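Local coordinates for protein proline dehydrogenase (Bradyrhizobium japonicum USDA 110, PDB 3HAZ) that probably oxidises proline to glutamate in two steps, pairing an FAD-dependent proline dehydrogenase with an NAD-dependent aldehyde dehydrogenase in one chain, at residues Gly763-Ile768 with Gly915-Val920; Val782-Phe787 with Asn943-Gly948. All blocks are in the same frame, centred on the assembly; numbering follows the deposited sequence.

How the contacts relate
Both contacts lie in the aldehyde dehydrogenase part of the chain, their centres about 10 Å apart. Contact 1 joins neighbouring parallel strands 765-769 and 917-921 inside a mixed seven-strand sheet; contact 2 sets helix 775-787, which follows the first of these strands, against the loop that leaves strand 939-942, the outermost of this sheet within the chain. The segments alternate along the chain: 763-768, 782-787, 915-920, 943-948. Between the contacts V920 O meets N943 N at 2.8 Å, probably a hydrogen bond, and M946 lays its SD 3.6 Å from G919 N. Strand pair, helix and loop thus form one packed unit near the NAD site and C794, the predicted catalytic cysteine.

Contact 1 of 2, residues Gly763-Ile768 with Gly915-Val920; sequences GINAMI and GLTLGV
L916 enters the contact with its CB 3.4 Å from N765 OD1, while its backbone N reaches the same oxygen through a water. Its side chain also touches the bound NAD and comes near C794. At T917 the backbone N donates to N765 OD1 (3.1 Å, N-H...O 172°), a nearly straight bond that arrives from above the amide plane. The T917 hydroxyl passes obliquely over the amide, OG1 lying 3.0 Å from N765 CG, but it bonds to S795 O instead. The carbonyl of T917 is linked by a second water to A766 N, which lies 3.9 Å from T917 O, too far for a direct bond. L918, its CG anti to the backbone N (chi1 170°), brings CD1 to 3.3 Å from A766 O. G919 then supplies both direct backbone bonds between the segments, its N bonded to A766 O at 2.9 Å and its O to I768 N at 2.7 Å; M767 CG runs over that carbonyl. V920 and I768 pair beyond it and face helix 925-934. With ND2 held by C794 O and A796 O, the amide of N765 is fixed at both ends, so this side chain ties segment 763-768 and T917 to the backbone of C794.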
loop_
_atom_site.group_PDB
_atom_site.type_symbol
_atom_site.label_atom_id
_atom_site.label_comp_id
_atom_site.label_asym_id
_atom_site.label_seq_id
_atom_site.Cartn_x
_atom_site.Cartn_y
_atom_site.Cartn_z
ATOM N N GLY A 763 -19.467 -41.640 -19.896
ATOM C CA GLY A 763 -18.167 -41.626 -20.528
ATOM C C GLY A 763 -17.643 -43.040 -20.702
ATOM O O GLY A 763 -18.133 -43.976 -20.078
ATOM N N ILE A 764 -16.663 -43.188 -21.582
ATOM C CA ILE A 764 -15.847 -44.393 -21.635
ATOM C C ILE A 764 -14.454 -43.925 -21.236
ATOM O O ILE A 764 -13.628 -43.564 -22.076
ATOM C CB ILE A 764 -15.887 -45.050 -23.035
ATOM C CG1 ILE A 764 -17.345 -45.308 -23.438
ATOM C CG2 ILE A 764 -15.076 -46.346 -23.050
ATOM C CD1 ILE A 764 -17.533 -45.960 -24.800
ATOM N N ASN A 765 -14.222 -43.887 -19.928
ATOM C CA ASN A 765 -13.046 -43.226 -19.380
ATOM C C ASN A 765 -11.802 -44.107 -19.435
ATOM O O ASN A 765 -11.825 -45.253 -18.989
ATOM C CB ASN A 765 -13.333 -42.755 -17.949
ATOM C CG ASN A 765 -14.617 -41.941 -17.855
ATOM O OD1 ASN A 765 -14.857 -41.048 -18.665
ATOM N ND2 ASN A 765 -15.454 -42.259 -16.876
ATOM N N ALA A 766 -10.728 -43.554 -19.990
ATOM C CA ALA A 766 -9.471 -44.268 -20.166
ATOM C C ALA A 766 -8.435 -43.828 -19.151
ATOM O O ALA A 766 -8.531 -42.745 -18.568
ATOM C CB ALA A 766 -8.928 -44.043 -21.579
ATOM N N MET A 767 -7.444 -44.686 -18.941
ATOM C CA MET A 767 -6.220 -44.304 -18.257
ATOM C C MET A 767 -5.037 -44.730 -19.116
ATOM O O MET A 767 -5.048 -45.805 -19.709
ATOM C CB MET A 767 -6.112 -44.952 -16.877
ATOM C CG MET A 767 -4.754 -44.710 -16.216
ATOM S SD MET A 767 -4.591 -45.430 -14.569
ATOM C CE MET A 767 -5.655 -44.361 -13.597
ATOM N N ILE A 768 -4.021 -43.878 -19.192
ATOM C CA ILE A 768 -2.788 -44.242 -19.872
ATOM C C ILE A 768 -1.675 -44.363 -18.838
ATOM O O ILE A 768 -1.398 -43.417 -18.096
ATOM C CB ILE A 768 -2.403 -43.208 -20.939
ATOM C CG1 ILE A 768 -3.558 -43.006 -21.927
ATOM C CG2 ILE A 768 -1.131 -43.632 -21.664
ATOM C CD1 ILE A 768 -3.304 -41.900 -22.942
ATOM N N GLY A 915 -15.814 -37.814 -23.431
ATOM C CA GLY A 915 -14.729 -36.992 -22.921
ATOM C C GLY A 915 -14.954 -36.505 -21.505
ATOM O O GLY A 915 -14.973 -35.303 -21.249
ATOM N N LEU A 916 -15.126 -37.440 -20.580
ATOM C CA LEU A 916 -15.407 -37.092 -19.193
ATOM C C LEU A 916 -14.132 -37.074 -18.340
ATOM O O LEU A 916 -13.627 -36.002 -18.002
ATOM C CB LEU A 916 -16.457 -38.040 -18.605
ATOM C CG LEU A 916 -17.041 -37.632 -17.248
ATOM C CD1 LEU A 916 -17.520 -36.177 -17.267
ATOM C CD2 LEU A 916 -18.183 -38.564 -16.888
ATOM N N THR A 917 -13.610 -38.247 -17.987
ATOM C CA THR A 917 -12.343 -38.299 -17.247
ATOM C C THR A 917 -11.248 -39.052 -18.002
ATOM O O THR A 917 -11.522 -39.964 -18.791
ATOM C CB THR A 917 -12.492 -38.927 -15.832
ATOM O OG1 THR A 917 -13.040 -40.249 -15.941
ATOM C CG2 THR A 917 -13.401 -38.078 -14.955
ATOM N N LEU A 918 -10.005 -38.665 -17.735
ATOM C CA LEU A 918 -8.845 -39.363 -18.259
ATOM C C LEU A 918 -7.761 -39.443 -17.189
ATOM O O LEU A 918 -7.439 -38.447 -16.546
ATOM C CB LEU A 918 -8.298 -38.649 -19.494
ATOM C CG LEU A 918 -6.939 -39.195 -19.943
ATOM C CD1 LEU A 918 -7.098 -40.564 -20.595
ATOM C CD2 LEU A 918 -6.229 -38.240 -20.874
ATOM N N GLY A 919 -7.205 -40.636 -16.998
ATOM C CA GLY A 919 -6.101 -40.817 -16.076
ATOM C C GLY A 919 -4.781 -40.935 -16.816
ATOM O O GLY A 919 -4.715 -41.575 -17.863
ATOM N N VAL A 920 -3.733 -40.309 -16.282
ATOM C CA VAL A 920 -2.390 -40.449 -16.836
ATOM C C VAL A 920 -1.396 -40.764 -15.725
ATOM O O VAL A 920 -1.262 -40.002 -14.768
ATOM C CB VAL A 920 -1.900 -39.171 -17.560
ATOM C CG1 VAL A 920 -0.508 -39.402 -18.169
ATOM C CG2 VAL A 920 -2.885 -38.737 -18.626
HETATM O O HOH W 1 -14.879 -40.342 -21.257
HETATM O O HOH W 2 -10.732 -40.765 -21.241
#

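Contact 2 of 2, residues Val782-Phe787 with Asn943-Gly948; sequences VVTSAF and NRNMIG. With SO4 (sulfate ion), chain E.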
loop_
_atom_site.group_PDB
_atom_site.type_symbol
_atom_site.label_atom_id
_atom_site.label_comp_id
_atom_site.label_asym_id
_atom_site.label_seq_id
_atom_site.Cartn_x
_atom_site.Cartn_y
_atom_site.Cartn_z
ATOM N N VAL A 782 -6.065 -47.788 -10.212
ATOM C CA VAL A 782 -6.910 -48.483 -11.171
ATOM C C VAL A 782 -8.015 -49.215 -10.426
ATOM O O VAL A 782 -9.181 -49.170 -10.828
ATOM C CB VAL A 782 -6.126 -49.482 -12.046
ATOM C CG1 VAL A 782 -7.081 -50.497 -12.674
ATOM C CG2 VAL A 782 -5.338 -48.743 -13.131
ATOM N N VAL A 783 -7.650 -49.874 -9.330
ATOM C CA VAL A 783 -8.634 -50.605 -8.536
ATOM C C VAL A 783 -9.705 -49.652 -7.994
ATOM O O VAL A 783 -10.896 -49.936 -8.067
ATOM C CB VAL A 783 -7.965 -51.409 -7.394
ATOM C CG1 VAL A 783 -8.988 -51.813 -6.345
ATOM C CG2 VAL A 783 -7.271 -52.646 -7.963
ATOM N N THR A 784 -9.266 -48.511 -7.475
ATOM C CA THR A 784 -10.175 -47.489 -6.963
ATOM C C THR A 784 -11.071 -46.919 -8.059
ATOM O O THR A 784 -12.299 -46.912 -7.940
ATOM C CB THR A 784 -9.393 -46.327 -6.320
ATOM O OG1 THR A 784 -8.777 -46.782 -5.111
ATOM C CG2 THR A 784 -10.329 -45.179 -5.997
ATOM N N SER A 785 -10.447 -46.447 -9.132
ATOM C CA SER A 785 -11.167 -45.811 -10.230
ATOM C C SER A 785 -12.190 -46.719 -10.919
ATOM O O SER A 785 -13.233 -46.251 -11.373
ATOM C CB SER A 785 -10.177 -45.262 -11.267
ATOM O OG SER A 785 -9.286 -44.333 -10.672
ATOM N N ALA A 786 -11.901 -48.013 -11.010
ATOM C CA ALA A 786 -12.771 -48.904 -11.781
ATOM C C ALA A 786 -13.792 -49.679 -10.946
ATOM O O ALA A 786 -14.878 -50.034 -11.439
ATOM C CB ALA A 786 -11.927 -49.869 -12.612
ATOM N N PHE A 787 -13.453 -49.947 -9.690
ATOM C CA PHE A 787 -14.244 -50.876 -8.882
ATOM C C PHE A 787 -14.904 -50.246 -7.660
ATOM O O PHE A 787 -15.873 -50.789 -7.135
ATOM C CB PHE A 787 -13.394 -52.086 -8.460
ATOM C CG PHE A 787 -12.731 -52.786 -9.605
ATOM C CD1 PHE A 787 -13.439 -53.066 -10.766
ATOM C CD2 PHE A 787 -11.398 -53.174 -9.526
ATOM C CE1 PHE A 787 -12.831 -53.717 -11.830
ATOM C CE2 PHE A 787 -10.785 -53.826 -10.587
ATOM C CZ PHE A 787 -11.511 -54.098 -11.743
ATOM N N ASN A 943 -1.305 -39.199 -12.097
ATOM C CA ASN A 943 -0.617 -39.883 -11.010
ATOM C C ASN A 943 -1.469 -39.970 -9.747
ATOM O O ASN A 943 -0.952 -39.928 -8.633
ATOM C CB ASN A 943 0.734 -39.210 -10.723
ATOM C CG ASN A 943 1.749 -39.440 -11.842
ATOM O OD1 ASN A 943 1.613 -40.378 -12.632
ATOM N ND2 ASN A 943 2.766 -38.581 -11.916
ATOM N N ARG A 944 -2.779 -40.087 -9.943
ATOM C CA ARG A 944 -3.729 -40.340 -8.863
ATOM C C ARG A 944 -4.971 -41.013 -9.449
ATOM O O ARG A 944 -5.078 -41.190 -10.664
ATOM C CB ARG A 944 -4.118 -39.042 -8.145
ATOM C CG ARG A 944 -4.657 -37.944 -9.066
ATOM C CD ARG A 944 -5.599 -37.014 -8.309
ATOM N NE ARG A 944 -6.895 -37.651 -8.085
ATOM C CZ ARG A 944 -7.908 -37.100 -7.423
ATOM N NH1 ARG A 944 -9.049 -37.769 -7.288
ATOM N NH2 ARG A 944 -7.780 -35.887 -6.893
ATOM N N ASN A 945 -5.915 -41.391 -8.600
ATOM C CA ASN A 945 -7.138 -41.992 -9.118
ATOM C C ASN A 945 -8.007 -40.964 -9.864
ATOM O O ASN A 945 -7.762 -39.757 -9.783
ATOM C CB ASN A 945 -7.916 -42.695 -8.008
ATOM C CG ASN A 945 -8.628 -41.727 -7.098
ATOM O OD1 ASN A 945 -9.217 -40.752 -7.553
ATOM N ND2 ASN A 945 -8.581 -41.992 -5.800
ATOM N N MET A 946 -9.006 -41.448 -10.597
ATOM C CA MET A 946 -9.803 -40.596 -11.485
ATOM C C MET A 946 -11.159 -40.181 -10.901
ATOM O O MET A 946 -11.995 -39.628 -11.608
ATOM C CB MET A 946 -10.041 -41.311 -12.823
ATOM C CG MET A 946 -8.780 -41.573 -13.634
ATOM S SD MET A 946 -8.941 -42.950 -14.803
ATOM C CE MET A 946 -10.361 -42.428 -15.770
ATOM N N ILE A 947 -11.381 -40.446 -9.618
ATOM C CA ILE A 947 -12.706 -40.281 -9.044
ATOM C C ILE A 947 -12.756 -39.316 -7.854
ATOM O O ILE A 947 -11.731 -38.900 -7.326
ATOM C CB ILE A 947 -13.282 -41.637 -8.600
ATOM C CG1 ILE A 947 -12.483 -42.190 -7.419
ATOM C CG2 ILE A 947 -13.298 -42.630 -9.767
ATOM C CD1 ILE A 947 -13.136 -43.394 -6.766
ATOM N N GLY A 948 -13.970 -38.962 -7.446
ATOM C CA GLY A 948 -14.183 -38.169 -6.248
ATOM C C GLY A 948 -13.853 -36.695 -6.397
ATOM O O GLY A 948 -13.291 -36.088 -5.485
HETATM S S SO4 E . -17.003 -38.666 -9.014
HETATM O O1 SO4 E . -15.938 -37.815 -9.547
HETATM O O2 SO4 E . -18.072 -38.767 -10.007
HETATM O O3 SO4 E . -16.500 -40.005 -8.725
HETATM O O4 SO4 E . -17.504 -38.080 -7.774
#
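S785 and M946 meet through a single hydrogen bond: the backbone N of M946 donates to S785 OG at 2.9 Å, with an N-H...O angle of 167°. The hydroxyl lies beside its own backbone N (chi1 -58°), where it also bonds D781 O one helical turn back, so OG bridges helix and loop. N945 CB comes alongside this oxygen at 3.4 Å. T784 turns its methyl to the loop, its hydroxyl bonding D780 O within the helix: CG2 lies over one face of the N945 amide, 3.6 Å from ND2, and against the end of I947, whose CD1 is only 3.4 Å away, a tight fit. The other branch of I947, CG2, rests over S785 CA. N945 is held in shape from within its own loop. Its OD1 accepts from I947 N, closing an Asx turn, and from R944 NH1 at 3.0 Å, the two donors coming from opposite faces of the amide. R944 approaches side-on, with NE on N945 O at 2.8 Å, while its NH2 makes a salt bridge to E641 of the second subunit. Beyond the turn G948 N donates to a sulfate, probably from the crystallisation liquor, which R793 and S795 also bind. M946 and S785 both pack on L797, so the loop, just past strand 939-942, runs beside the last turn of helix 775-787, both resting on strand 797-803.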